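Beta-galactosidase (Trichoderma reesei, PDB 3OG2) probably hydrolyses terminal non-reducing beta-D-galactose residues in beta-D-galactosides, as a secreted glycoprotein of glycoside hydrolase family 35. Local coordinates at residues A121-G126 with G331-P336; G405-V410 with T455-G460; S450-T455 with T468-T473; G786-W791 with M798-G803. One frame throughout, in Å; residues are numbered along the deposited sequence. Where two conformers were deposited one is given.

Interaction 1: A121-G126 with G331-P336; sequences AEVSGG and GNLGHP
Glu122 and His335 run alongside each other where two loops of the TIM-barrel domain meet, and this pair illustrates how a substrate-site residue can be held by its backbone while its acid group faces elsewhere. The tight part is here: Glu122 CA sits over one face of the imidazole, 3.7 Å from the His335 ring centroid and displaced toward the rim, and Glu122 CG comes within 3.4 Å of His335 NE2. A bend in the Glu122 chain (chi2 76°) then carries the carboxylate away from 331-336, to Tyr342 OH and a bound glycerol, consistent with its role in binding galactose. Two backbone bonds frame a single bridge between Val123 and Gly334. Ser124 N donates to Leu333 O at 2.7 Å, almost straight at 177°; His335 N donates to Glu122 O at 3.1 Å. Beyond the bridge the packing thins. Val123 CG1 meets Leu333 CD1 obliquely at 3.9 Å, and partly exposed Asn332 offers mainly its backbone, its amide turning away to Leu840 O. Ser124 OG bonds to Leu787 N, which ties the bridge to loop 786-791, far along the chain. In the fold, 121-126 lies between strand 110-116 and helix 144-163, whereas 331-336 lies between strand 318-321 and helix 357-370, so the contact joins two strand-to-helix connections of the barrel.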
loop_
_atom_site.group_PDB
_atom_site.type_symbol
_atom_site.label_atom_id
_atom_site.label_comp_id
_atom_site.label_asym_id
_atom_site.label_seq_id
_atom_site.Cartn_x
_atom_site.Cartn_y
_atom_site.Cartn_z
ATOM N N ALA A 121 -8.102 -3.598 -5.978
ATOM C CA ALA A 121 -7.164 -3.554 -4.857
ATOM C C ALA A 121 -6.291 -4.763 -4.682
ATOM O O ALA A 121 -5.547 -4.895 -3.684
ATOM C CB ALA A 121 -7.874 -3.268 -3.524
ATOM N N GLU A 122 -6.296 -5.663 -5.658
ATOM C CA GLU A 122 -5.572 -6.942 -5.539
ATOM C C GLU A 122 -5.970 -7.726 -4.278
ATOM O O GLU A 122 -5.200 -8.481 -3.705
ATOM C CB GLU A 122 -4.053 -6.741 -5.609
ATOM C CG GLU A 122 -3.616 -6.340 -7.046
ATOM C CD GLU A 122 -3.926 -4.892 -7.380
ATOM O OE1 GLU A 122 -3.417 -3.973 -6.665
ATOM O OE2 GLU A 122 -4.619 -4.638 -8.403
ATOM N N VAL A 123 -7.239 -7.554 -3.868
ATOM C CA VAL A 123 -7.801 -8.308 -2.753
ATOM C C VAL A 123 -8.760 -9.370 -3.318
ATOM O O VAL A 123 -9.288 -9.240 -4.440
ATOM C CB VAL A 123 -8.545 -7.475 -1.697
ATOM C CG1 VAL A 123 -7.587 -6.412 -1.124
ATOM C CG2 VAL A 123 -9.852 -6.855 -2.185
ATOM N N SER A 124 -9.002 -10.403 -2.501
ATOM C CA SER A 124 -9.897 -11.481 -2.919
ATOM C C SER A 124 -11.265 -10.886 -3.314
ATOM O O SER A 124 -11.844 -10.087 -2.572
ATOM C CB SER A 124 -10.076 -12.458 -1.753
ATOM O OG SER A 124 -10.865 -13.557 -2.215
ATOM N N GLY A 125 -11.755 -11.293 -4.482
ATOM C CA GLY A 125 -13.044 -10.883 -5.061
ATOM C C GLY A 125 -13.039 -9.419 -5.466
ATOM O O GLY A 125 -14.129 -8.866 -5.775
ATOM N N GLY A 126 -11.902 -8.710 -5.442
ATOM C CA GLY A 126 -11.906 -7.282 -5.604
ATOM C C GLY A 126 -12.757 -6.581 -4.523
ATOM O O GLY A 126 -13.186 -5.435 -4.756
ATOM N N GLY A 331 -4.137 -13.489 6.281
ATOM C CA GLY A 331 -5.474 -14.102 6.444
ATOM C C GLY A 331 -6.220 -14.304 5.134
ATOM O O GLY A 331 -7.431 -14.112 5.105
ATOM N N ASN A 332 -5.548 -14.707 4.068
ATOM C CA ASN A 332 -6.173 -15.001 2.777
ATOM C C ASN A 332 -6.901 -13.797 2.196
ATOM O O ASN A 332 -7.761 -13.998 1.290
ATOM C CB ASN A 332 -7.143 -16.185 2.898
ATOM C CG ASN A 332 -6.425 -17.411 3.410
ATOM O OD1 ASN A 332 -5.428 -17.866 2.807
ATOM N ND2 ASN A 332 -6.967 -17.963 4.477
ATOM N N LEU A 333 -6.594 -12.568 2.593
ATOM C CA LEU A 333 -7.449 -11.462 2.047
ATOM C C LEU A 333 -7.092 -11.163 0.616
ATOM O O LEU A 333 -7.884 -10.452 -0.025
ATOM C CB LEU A 333 -7.377 -10.237 2.968
ATOM C CG LEU A 333 -6.072 -9.451 3.006
ATOM C CD1 LEU A 333 -5.995 -8.399 1.894
ATOM C CD2 LEU A 333 -5.950 -8.701 4.341
ATOM N N GLY A 334 -5.938 -11.585 0.086
ATOM C CA GLY A 334 -5.519 -11.228 -1.242
ATOM C C GLY A 334 -6.165 -12.039 -2.343
ATOM O O GLY A 334 -6.710 -13.108 -2.147
ATOM N N HIS A 335 -6.011 -11.518 -3.605
ATOM C CA HIS A 335 -6.490 -12.288 -4.761
ATOM C C HIS A 335 -5.442 -13.218 -5.321
ATOM O O HIS A 335 -4.254 -13.120 -4.943
ATOM C CB HIS A 335 -6.973 -11.279 -5.847
ATOM C CG HIS A 335 -5.888 -10.656 -6.654
ATOM N ND1 HIS A 335 -6.116 -10.295 -7.976
ATOM C CD2 HIS A 335 -4.631 -10.260 -6.356
ATOM C CE1 HIS A 335 -5.020 -9.742 -8.443
ATOM N NE2 HIS A 335 -4.087 -9.706 -7.499
ATOM N N PRO A 336 -5.794 -14.109 -6.249
ATOM C CA PRO A 336 -4.830 -15.049 -6.792
ATOM C C PRO A 336 -3.716 -14.429 -7.616
ATOM O O PRO A 336 -2.698 -15.102 -7.812
ATOM C CB PRO A 336 -5.652 -15.933 -7.749
ATOM C CG PRO A 336 -7.044 -15.866 -7.131
ATOM C CD PRO A 336 -7.160 -14.427 -6.694
#

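Interaction 2: G405-V410 with T455-G460; sequences GDFFVV and TDYPVG
Thr455 O is approached by two groups of segment 405-410: Asp406 N donates a hydrogen bond to it at 3.0 Å, and Gly405 CA adds a C-H...O contact at 3.3 Å. The return bond, from Thr455 N to Asp406 O, is also 3.0 Å long and straighter (164°), making Asp406 and Thr455 an antiparallel hydrogen-bonded pair in the eight-stranded sheet of this domain. The chain turns a corner at Thr455 and Asp456, where the pairing within these segments ends; Asp456 and Tyr457 both face Leu464, a G1 beta bulge against strand 462-467. Gly405 fits closely into the corner, its CA 3.2 Å from Asp456 O. The corner is an example of how a strand can part from one neighbour while keeping another.

On the face carrying Asp406 and Thr455, Asp406 CB packs against Thr455 OG1 at 3.4 Å, yet the polar ends look elsewhere: Thr455 OG1 bonds to Pro428 O and Asp406 OD1 to Ala401 N. With CG2 anti to the carbonyl carbon, Thr455 brings this methyl within 3.9 Å of Phe408 CE1, while OG1 lies in the plane of the Phe408 ring at its edge. On the other side of strand 406-412 from Asp406, Phe407 slants toward Tyr457, whose hydroxyl bonds to Ser372; Phe407 CE2 arrives at the rim of the tyrosine ring, close to its plane, 4.1 Å from Tyr457 CE2.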
loop_
_atom_site.group_PDB
_atom_site.type_symbol
_atom_site.label_atom_id
_atom_site.label_comp_id
_atom_site.label_asym_id
_atom_site.label_seq_id
_atom_site.Cartn_x
_atom_site.Cartn_y
_atom_site.Cartn_z
ATOM N N GLY A 405 3.898 34.126 -10.008
ATOM C CA GLY A 405 5.048 33.287 -10.126
ATOM C C GLY A 405 4.892 32.204 -11.179
ATOM O O GLY A 405 3.816 31.647 -11.314
ATOM N N ASP A 406 5.959 31.938 -11.944
ATOM C CA ASP A 406 5.941 30.850 -12.914
ATOM C C ASP A 406 6.787 29.658 -12.477
ATOM O O ASP A 406 7.695 29.778 -11.647
ATOM C CB ASP A 406 6.543 31.324 -14.230
ATOM C CG ASP A 406 5.825 32.500 -14.829
ATOM O OD1 ASP A 406 4.631 32.762 -14.563
ATOM O OD2 ASP A 406 6.539 33.197 -15.646
ATOM N N PHE A 407 6.483 28.528 -13.099
ATOM C CA PHE A 407 7.178 27.278 -12.814
ATOM C C PHE A 407 7.553 26.636 -14.126
ATOM O O PHE A 407 6.758 26.741 -15.112
ATOM C CB PHE A 407 6.262 26.314 -12.013
ATOM C CG PHE A 407 5.852 26.862 -10.674
ATOM C CD1 PHE A 407 4.850 27.814 -10.559
ATOM C CD2 PHE A 407 6.524 26.439 -9.501
ATOM C CE1 PHE A 407 4.464 28.392 -9.348
ATOM C CE2 PHE A 407 6.120 26.980 -8.277
ATOM C CZ PHE A 407 5.140 27.952 -8.192
ATOM N N PHE A 408 8.687 25.990 -14.236
ATOM C CA PHE A 408 9.113 25.385 -15.505
ATOM C C PHE A 408 9.632 23.997 -15.215
ATOM O O PHE A 408 10.616 23.844 -14.473
ATOM C CB PHE A 408 10.229 26.208 -16.171
ATOM C CG PHE A 408 9.765 27.647 -16.396
ATOM C CD1 PHE A 408 9.898 28.598 -15.401
ATOM C CD2 PHE A 408 9.140 27.949 -17.619
ATOM C CE1 PHE A 408 9.416 29.859 -15.607
ATOM C CE2 PHE A 408 8.659 29.249 -17.819
ATOM C CZ PHE A 408 8.768 30.162 -16.790
ATOM N N VAL A 409 8.945 22.997 -15.752
ATOM C CA VAL A 409 9.373 21.626 -15.509
ATOM C C VAL A 409 10.271 21.188 -16.661
ATOM O O VAL A 409 9.842 21.165 -17.838
ATOM C CB VAL A 409 8.143 20.691 -15.363
ATOM C CG1 VAL A 409 8.661 19.255 -15.114
ATOM C CG2 VAL A 409 7.236 21.211 -14.269
ATOM N N VAL A 410 11.499 20.839 -16.337
ATOM C CA VAL A 410 12.509 20.485 -17.327
ATOM C C VAL A 410 12.783 18.994 -17.282
ATOM O O VAL A 410 12.954 18.423 -16.195
ATOM C CB VAL A 410 13.818 21.261 -17.026
ATOM C CG1 VAL A 410 14.859 20.965 -18.098
ATOM C CG2 VAL A 410 13.572 22.767 -16.855
ATOM N N THR A 455 10.273 31.358 -11.450
ATOM C CA THR A 455 10.482 32.807 -11.529
ATOM C C THR A 455 9.442 33.531 -10.653
ATOM O O THR A 455 8.294 33.042 -10.477
ATOM C CB THR A 455 10.498 33.392 -12.956
ATOM O OG1 THR A 455 9.211 33.257 -13.544
ATOM C CG2 THR A 455 11.508 32.675 -13.869
ATOM N N ASP A 456 9.817 34.688 -10.122
ATOM C CA ASP A 456 9.014 35.491 -9.220
ATOM C C ASP A 456 8.318 34.631 -8.179
ATOM O O ASP A 456 7.086 34.628 -8.005
ATOM C CB ASP A 456 7.969 36.301 -10.007
ATOM C CG ASP A 456 8.747 37.342 -10.818
ATOM O OD1 ASP A 456 9.346 38.266 -10.194
ATOM O OD2 ASP A 456 8.787 37.241 -12.048
ATOM N N TYR A 457 9.143 33.843 -7.478
ATOM C CA TYR A 457 8.642 32.906 -6.476
ATOM C C TYR A 457 8.634 33.603 -5.138
ATOM O O TYR A 457 9.707 34.013 -4.642
ATOM C CB TYR A 457 9.559 31.678 -6.475
ATOM C CG TYR A 457 9.121 30.630 -5.482
ATOM C CD1 TYR A 457 9.608 30.660 -4.152
ATOM C CD2 TYR A 457 8.221 29.628 -5.836
ATOM C CE1 TYR A 457 9.206 29.716 -3.229
ATOM C CE2 TYR A 457 7.838 28.673 -4.917
ATOM C CZ TYR A 457 8.344 28.719 -3.623
ATOM O OH TYR A 457 7.951 27.795 -2.683
ATOM N N PRO A 458 7.489 33.736 -4.484
ATOM C CA PRO A 458 7.474 34.450 -3.211
ATOM C C PRO A 458 8.011 33.616 -2.046
ATOM O O PRO A 458 7.665 32.422 -1.864
ATOM C CB PRO A 458 5.978 34.724 -2.968
ATOM C CG PRO A 458 5.263 33.802 -3.881
ATOM C CD PRO A 458 6.169 33.304 -4.939
ATOM N N VAL A 459 8.871 34.236 -1.260
ATOM C CA VAL A 459 9.448 33.656 -0.073
ATOM C C VAL A 459 9.125 34.585 1.085
ATOM O O VAL A 459 9.929 35.393 1.589
ATOM C CB VAL A 459 10.952 33.423 -0.217
ATOM C CG1 VAL A 459 11.528 32.699 1.015
ATOM C CG2 VAL A 459 11.264 32.608 -1.486
ATOM N N GLY A 460 7.878 34.589 1.538
ATOM C CA GLY A 460 7.471 35.536 2.590
ATOM C C GLY A 460 7.492 36.949 2.031
ATOM O O GLY A 460 6.902 37.300 1.005
#

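Interaction 3: S450-T455 with T468-T473; sequences SKIHVT and TAEIFT
Glu470 runs athwart Lys451 and Ile452 and uses its carboxylate to serve the backbone of strand 450-459. Ile452 N donates to Glu470 OE2 at 2.9 Å, approaching from above the carboxylate plane, and Lys309 NZ forms a salt bridge to the same oxygen while also bonding to Ser450 O. The chain of Glu470 runs extended beyond CG (chi2 -172°), which lets the acid span the gap between the strands. Its other oxygen, OE1, is too far from the ammonium group of Lys451 for a salt bridge; water 1 mediates, accepting from Lys451 NZ and donating to Glu470 OE1 at 2.7 Å. The lysine finds direct countercharges in Glu491 and Asp449.

At Ile452 O, water stands in for a direct partner from 468-473. Water 3 donates to Ile452 O at 2.6 Å and also to Ala469 O, and water 2, weakly bound to Ile452 O, accepts from Ile471 N at 2.9 Å. Thus backbone groups of both segments are bridged by water rather than paired directly; Ala469 O also bonds to Ser467 OG. At the next residue, His453 ND1 makes a weak bond to Thr468 O at 2.8 Å, bent to 130°, with the acceptor at the ring edge; His453 NE2 is taken by Tyr423 OH. Thr468 OG1 bonds to His493 ND1 and Glu494 N. An apolar touch, Val454 CG2 to Ile471 CD1 at 3.8 Å, closes the far end.

The short strand segments 450-454 and 470-473 cross at 85°, their axes 7.2 Å apart at closest approach, a near-orthogonal crossing in an all-beta domain where the chain leaves the eight-stranded antiparallel sheet for the five-stranded mixed one.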
loop_
_atom_site.group_PDB
_atom_site.type_symbol
_atom_site.label_atom_id
_atom_site.label_comp_id
_atom_site.label_asym_id
_atom_site.label_seq_id
_atom_site.Cartn_x
_atom_site.Cartn_y
_atom_site.Cartn_z
ATOM N N SER A 450 14.572 15.290 -13.434
ATOM C CA SER A 450 13.705 16.394 -13.901
ATOM C C SER A 450 13.732 17.466 -12.823
ATOM O O SER A 450 13.823 17.162 -11.644
ATOM C CB SER A 450 12.297 15.852 -14.109
ATOM O OG SER A 450 11.402 16.879 -14.484
ATOM N N LYS A 451 13.674 18.729 -13.240
ATOM C CA LYS A 451 13.768 19.825 -12.287
ATOM C C LYS A 451 12.624 20.773 -12.484
ATOM O O LYS A 451 12.136 20.872 -13.599
ATOM C CB LYS A 451 15.072 20.614 -12.474
ATOM C CG LYS A 451 16.243 19.677 -12.116
ATOM C CD LYS A 451 17.417 20.372 -11.489
ATOM C CE LYS A 451 18.603 19.411 -11.528
ATOM N NZ LYS A 451 18.651 18.651 -10.243
ATOM N N ILE A 452 12.266 21.477 -11.433
ATOM C CA ILE A 452 11.363 22.607 -11.522
ATOM C C ILE A 452 12.170 23.870 -11.230
ATOM O O ILE A 452 12.724 24.067 -10.158
ATOM C CB ILE A 452 10.159 22.480 -10.577
ATOM C CG1 ILE A 452 9.721 21.014 -10.502
ATOM C CG2 ILE A 452 9.054 23.450 -10.991
ATOM C CD1 ILE A 452 8.262 20.709 -10.786
ATOM N N HIS A 453 12.251 24.749 -12.247
ATOM C CA HIS A 453 12.836 26.080 -12.083
ATOM C C HIS A 453 11.690 27.055 -11.847
ATOM O O HIS A 453 10.565 26.805 -12.291
ATOM C CB HIS A 453 13.650 26.503 -13.288
ATOM C CG HIS A 453 14.730 25.539 -13.665
ATOM N ND1 HIS A 453 15.517 24.849 -12.749
ATOM C CD2 HIS A 453 15.189 25.156 -14.864
ATOM C CE1 HIS A 453 16.405 24.081 -13.400
ATOM N NE2 HIS A 453 16.211 24.249 -14.697
ATOM N N VAL A 454 11.943 28.156 -11.136
ATOM C CA VAL A 454 10.879 29.105 -10.842
ATOM C C VAL A 454 11.286 30.531 -11.169
ATOM O O VAL A 454 12.460 30.889 -11.173
ATOM C CB VAL A 454 10.461 29.047 -9.344
ATOM C CG1 VAL A 454 9.886 27.675 -8.978
ATOM C CG2 VAL A 454 11.615 29.353 -8.411
ATOM N N THR A 455 10.273 31.358 -11.450
ATOM C CA THR A 455 10.482 32.807 -11.529
ATOM C C THR A 455 9.442 33.531 -10.653
ATOM O O THR A 455 8.294 33.042 -10.477
ATOM C CB THR A 455 10.498 33.392 -12.956
ATOM O OG1 THR A 455 9.211 33.257 -13.544
ATOM C CG2 THR A 455 11.508 32.675 -13.869
ATOM N N THR A 468 17.207 28.377 -10.345
ATOM C CA THR A 468 17.347 27.122 -11.048
ATOM C C THR A 468 17.398 25.989 -10.029
ATOM O O THR A 468 16.904 24.872 -10.289
ATOM C CB THR A 468 18.600 27.066 -11.926
ATOM O OG1 THR A 468 19.769 27.127 -11.090
ATOM C CG2 THR A 468 18.693 28.287 -12.853
ATOM N N ALA A 469 17.944 26.253 -8.843
ATOM C CA ALA A 469 17.916 25.197 -7.825
ATOM C C ALA A 469 16.511 24.975 -7.318
ATOM O O ALA A 469 15.703 25.917 -7.293
ATOM C CB ALA A 469 18.816 25.680 -6.668
ATOM N N GLU A 470 16.243 23.755 -6.876
ATOM C CA GLU A 470 14.908 23.427 -6.416
ATOM C C GLU A 470 14.711 23.829 -4.975
ATOM O O GLU A 470 15.646 23.880 -4.175
ATOM C CB GLU A 470 14.700 21.910 -6.651
ATOM C CG GLU A 470 14.655 21.665 -8.184
ATOM C CD GLU A 470 14.267 20.258 -8.558
ATOM O OE1 GLU A 470 15.134 19.337 -8.445
ATOM O OE2 GLU A 470 13.083 20.101 -8.969
ATOM N N ILE A 471 13.476 24.158 -4.651
ATOM C CA ILE A 471 13.130 24.588 -3.308
ATOM C C ILE A 471 12.697 23.379 -2.502
ATOM O O ILE A 471 11.833 22.611 -2.943
ATOM C CB ILE A 471 11.977 25.595 -3.383
ATOM C CG1 ILE A 471 12.433 26.900 -4.015
ATOM C CG2 ILE A 471 11.382 25.897 -2.001
ATOM C CD1 ILE A 471 11.821 27.297 -5.276
ATOM N N PHE A 472 13.312 23.184 -1.361
ATOM C CA PHE A 472 12.884 22.159 -0.398
ATOM C C PHE A 472 11.803 22.741 0.516
ATOM O O PHE A 472 10.714 22.190 0.654
ATOM C CB PHE A 472 14.103 21.623 0.388
ATOM C CG PHE A 472 13.616 20.721 1.501
ATOM C CD1 PHE A 472 13.098 19.451 1.195
ATOM C CD2 PHE A 472 13.668 21.121 2.824
ATOM C CE1 PHE A 472 12.650 18.629 2.216
ATOM C CE2 PHE A 472 13.209 20.286 3.844
ATOM C CZ PHE A 472 12.715 19.026 3.548
ATOM N N THR A 473 12.084 23.875 1.150
ATOM C CA THR A 473 11.097 24.531 2.003
ATOM C C THR A 473 11.501 25.968 2.207
ATOM O O THR A 473 12.657 26.363 1.883
ATOM C CB THR A 473 10.949 23.809 3.363
ATOM O OG1 THR A 473 9.718 24.220 3.973
ATOM C CG2 THR A 473 12.086 24.153 4.333
HETATM O O HOH W 1 17.737 20.103 -8.061
HETATM O O HOH W 2 11.595 23.954 -6.848
HETATM O O HOH W 3 13.026 25.873 -8.375
#

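Interaction 4: G786-W791 with M798-G803; sequences GLDENW and MKAPRG. With GLC (alpha-D-glucopyranose), chain C.
The guanidinium of Arg802 meets both Gly786 O and Asp788 OD1 in line with its rim, while water 4 lies over one face, 3.5 Å above the plane and off-centre. The grip on Gly786 is side-on: Arg802 NE and NH2 each donate to the one carbonyl oxygen, Gly786 O, at 2.9 Å. NH2 also forms a salt bridge with Asp788 OD1 at 3.0 Å, although the bond is bent and weak and the carboxylate plane is turned 69° from the guanidinium. NH1 completes the set within its own segment by bonding to Pro801 O. Two waters extend the network: water 5 joins Asp788 OD2 to Arg802 NH1, and water 4 accepts from Asp788 N while donating to Met798 O and Ala800 O.

Apolar carbon fills in beside the polar edge, with Leu787 CD2 against Arg802 CG at 3.7 Å. At the other end, Asn790 lies across Met798; its CG lies anti to the backbone N (chi1 -155°), which turns OD1 to Met798 N, 3.0 Å away with an angle of 168° at the hydrogen. Asp788 O is buried with no hydrogen-bond partner, and Met798 CA offers it a C-H...O contact at 3.3 Å.

Glu789 turns away from this pairing: OE1 lies 3.1 Å from C6 of a bound glucose, and OE2 turns to Glu122 in the galactose-site loop. With one cation shared between a carbonyl and a carboxylate, Arg802 probably helps to join the two limbs of the loop, and Asp788 probably favours its charged form.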
loop_
_atom_site.group_PDB
_atom_site.type_symbol
_atom_site.label_atom_id
_atom_site.label_comp_id
_atom_site.label_asym_id
_atom_site.label_seq_id
_atom_site.Cartn_x
_atom_site.Cartn_y
_atom_site.Cartn_z
ATOM N N GLY A 786 -7.469 -17.359 -3.484
ATOM C CA GLY A 786 -8.387 -16.202 -3.331
ATOM C C GLY A 786 -9.412 -16.208 -4.438
ATOM O O GLY A 786 -9.336 -17.044 -5.365
ATOM N N LEU A 787 -10.369 -15.315 -4.398
ATOM C CA LEU A 787 -11.345 -15.185 -5.482
ATOM C C LEU A 787 -10.860 -14.099 -6.435
ATOM O O LEU A 787 -10.172 -13.130 -6.014
ATOM C CB LEU A 787 -12.707 -14.784 -4.882
ATOM C CG LEU A 787 -13.197 -15.796 -3.829
ATOM C CD1 LEU A 787 -14.575 -15.393 -3.317
ATOM C CD2 LEU A 787 -13.220 -17.208 -4.415
ATOM N N ASP A 788 -11.153 -14.275 -7.710
ATOM C CA ASP A 788 -10.657 -13.329 -8.697
ATOM C C ASP A 788 -11.353 -11.965 -8.553
ATOM O O ASP A 788 -12.465 -11.855 -8.018
ATOM C CB ASP A 788 -10.917 -13.854 -10.118
ATOM C CG ASP A 788 -10.068 -15.081 -10.446
ATOM O OD1 ASP A 788 -9.030 -15.377 -9.796
ATOM O OD2 ASP A 788 -10.394 -15.800 -11.424
ATOM N N GLU A 789 -10.680 -10.938 -9.077
ATOM C CA GLU A 789 -11.250 -9.627 -9.262
ATOM C C GLU A 789 -12.316 -9.612 -10.357
ATOM O O GLU A 789 -12.584 -10.608 -11.049
ATOM C CB GLU A 789 -10.103 -8.616 -9.604
ATOM C CG GLU A 789 -9.255 -8.326 -8.367
ATOM C CD GLU A 789 -8.035 -7.506 -8.725
ATOM O OE1 GLU A 789 -7.464 -7.731 -9.865
ATOM O OE2 GLU A 789 -7.623 -6.660 -7.922
ATOM N N ASN A 790 -12.968 -8.436 -10.468
ATOM C CA ASN A 790 -14.090 -8.248 -11.389
ATOM C C ASN A 790 -13.960 -6.885 -12.040
ATOM O O ASN A 790 -14.855 -6.034 -12.019
ATOM C CB ASN A 790 -15.420 -8.364 -10.609
ATOM C CG ASN A 790 -16.560 -8.775 -11.521
ATOM O OD1 ASN A 790 -16.917 -9.954 -11.535
ATOM N ND2 ASN A 790 -17.160 -7.853 -12.288
ATOM N N TRP A 791 -12.782 -6.679 -12.674
ATOM C CA TRP A 791 -12.429 -5.359 -13.163
ATOM C C TRP A 791 -13.234 -4.930 -14.361
ATOM O O TRP A 791 -13.393 -3.722 -14.605
ATOM C CB TRP A 791 -10.913 -5.276 -13.486
ATOM C CG TRP A 791 -10.548 -3.848 -13.750
ATOM C CD1 TRP A 791 -10.223 -2.899 -12.828
ATOM C CD2 TRP A 791 -10.470 -3.209 -15.027
ATOM N NE1 TRP A 791 -9.953 -1.718 -13.437
ATOM C CE2 TRP A 791 -10.091 -1.862 -14.794
ATOM C CE3 TRP A 791 -10.706 -3.722 -16.324
ATOM C CZ2 TRP A 791 -9.929 -0.965 -15.830
ATOM C CZ3 TRP A 791 -10.537 -2.804 -17.370
ATOM C CH2 TRP A 791 -10.160 -1.480 -17.091
ATOM N N MET A 798 -15.304 -12.446 -11.006
ATOM C CA MET A 798 -15.192 -12.797 -9.560
ATOM C C MET A 798 -15.964 -14.070 -9.242
ATOM O O MET A 798 -15.695 -14.721 -8.229
ATOM C CB MET A 798 -15.662 -11.575 -8.760
ATOM C CG MET A 798 -15.819 -11.889 -7.270
ATOM S SD MET A 798 -17.556 -12.341 -6.915
ATOM C CE MET A 798 -17.294 -13.098 -5.296
ATOM N N LYS A 799 -16.934 -14.441 -10.110
ATOM C CA LYS A 799 -17.720 -15.647 -9.848
ATOM C C LYS A 799 -16.988 -16.915 -10.242
ATOM O O LYS A 799 -17.593 -17.990 -10.109
ATOM C CB LYS A 799 -19.074 -15.562 -10.598
ATOM C CG LYS A 799 -19.938 -14.401 -10.069
ATOM C CD LYS A 799 -21.317 -14.459 -10.747
ATOM C CE LYS A 799 -22.184 -13.299 -10.266
ATOM N NZ LYS A 799 -23.404 -13.198 -11.153
ATOM N N ALA A 800 -15.726 -16.850 -10.709
ATOM C CA ALA A 800 -15.013 -18.099 -11.009
ATOM C C ALA A 800 -14.990 -18.993 -9.772
ATOM O O ALA A 800 -14.490 -18.549 -8.735
ATOM C CB ALA A 800 -13.600 -17.800 -11.460
ATOM N N PRO A 801 -15.543 -20.182 -9.815
ATOM C CA PRO A 801 -15.645 -20.985 -8.584
ATOM C C PRO A 801 -14.319 -21.564 -8.137
ATOM O O PRO A 801 -13.304 -21.580 -8.854
ATOM C CB PRO A 801 -16.648 -22.075 -8.944
ATOM C CG PRO A 801 -16.697 -22.124 -10.393
ATOM C CD PRO A 801 -16.286 -20.750 -10.941
ATOM N N ARG A 802 -14.383 -22.090 -6.926
ATOM C CA ARG A 802 -13.235 -22.822 -6.361
ATOM C C ARG A 802 -13.723 -24.198 -6.013
ATOM O O ARG A 802 -14.808 -24.333 -5.378
ATOM C CB ARG A 802 -12.697 -22.144 -5.107
ATOM C CG ARG A 802 -12.295 -20.688 -5.419
ATOM C CD ARG A 802 -11.024 -20.677 -6.250
ATOM N NE ARG A 802 -10.499 -19.365 -6.610
ATOM C CZ ARG A 802 -10.560 -18.870 -7.862
ATOM N NH1 ARG A 802 -11.187 -19.512 -8.841
ATOM N NH2 ARG A 802 -9.979 -17.705 -8.080
ATOM N N GLY A 803 -12.973 -25.248 -6.378
ATOM C CA GLY A 803 -13.376 -26.596 -6.045
ATOM C C GLY A 803 -13.235 -27.466 -7.287
ATOM O O GLY A 803 -12.201 -27.439 -7.984
HETATM C C1 GLC C . -3.212 -7.981 -15.149
HETATM C C2 GLC C . -3.448 -6.532 -15.502
HETATM C C3 GLC C . -4.293 -5.707 -14.560
HETATM C C4 GLC C . -5.394 -6.524 -13.907
HETATM C C5 GLC C . -4.735 -7.780 -13.299
HETATM C C6 GLC C . -5.622 -8.394 -12.285
HETATM O O2 GLC C . -2.218 -5.866 -15.693
HETATM O O3 GLC C . -4.853 -4.639 -15.306
HETATM O O4 GLC C . -6.039 -5.806 -12.871
HETATM O O5 GLC C . -4.222 -8.576 -14.347
HETATM O O6 GLC C . -5.642 -9.741 -11.991
HETATM O O HOH W 4 -13.231 -16.131 -8.180
HETATM O O HOH W 5 -10.058 -18.515 -11.293
#

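Overall arrangement
The four contacts form two separate pairs. Interactions 1 and 4 have centres about 10 Å apart and touch through two probable hydrogen bonds, Glu122 N to Glu789 OE2 and Ser124 OG to Leu787 N, both 2.8 Å; a loop distant in sequence thereby meets the backbone of galactose-binding Glu122, and Trp791 of the same loop hydrogen-bonds through NE1 to the galactose-binding residue Glu180. Interactions 2 and 3 have centres about 8 Å apart, share Thr455 and follow strand 450-459 from its partner 406-412 to the crossing strand 470-476. This second pair lies away from the galactose site: nearest atoms of interactions 1 and 3 are about 26 Å apart, and the centres of 2 and 4 about 51 Å.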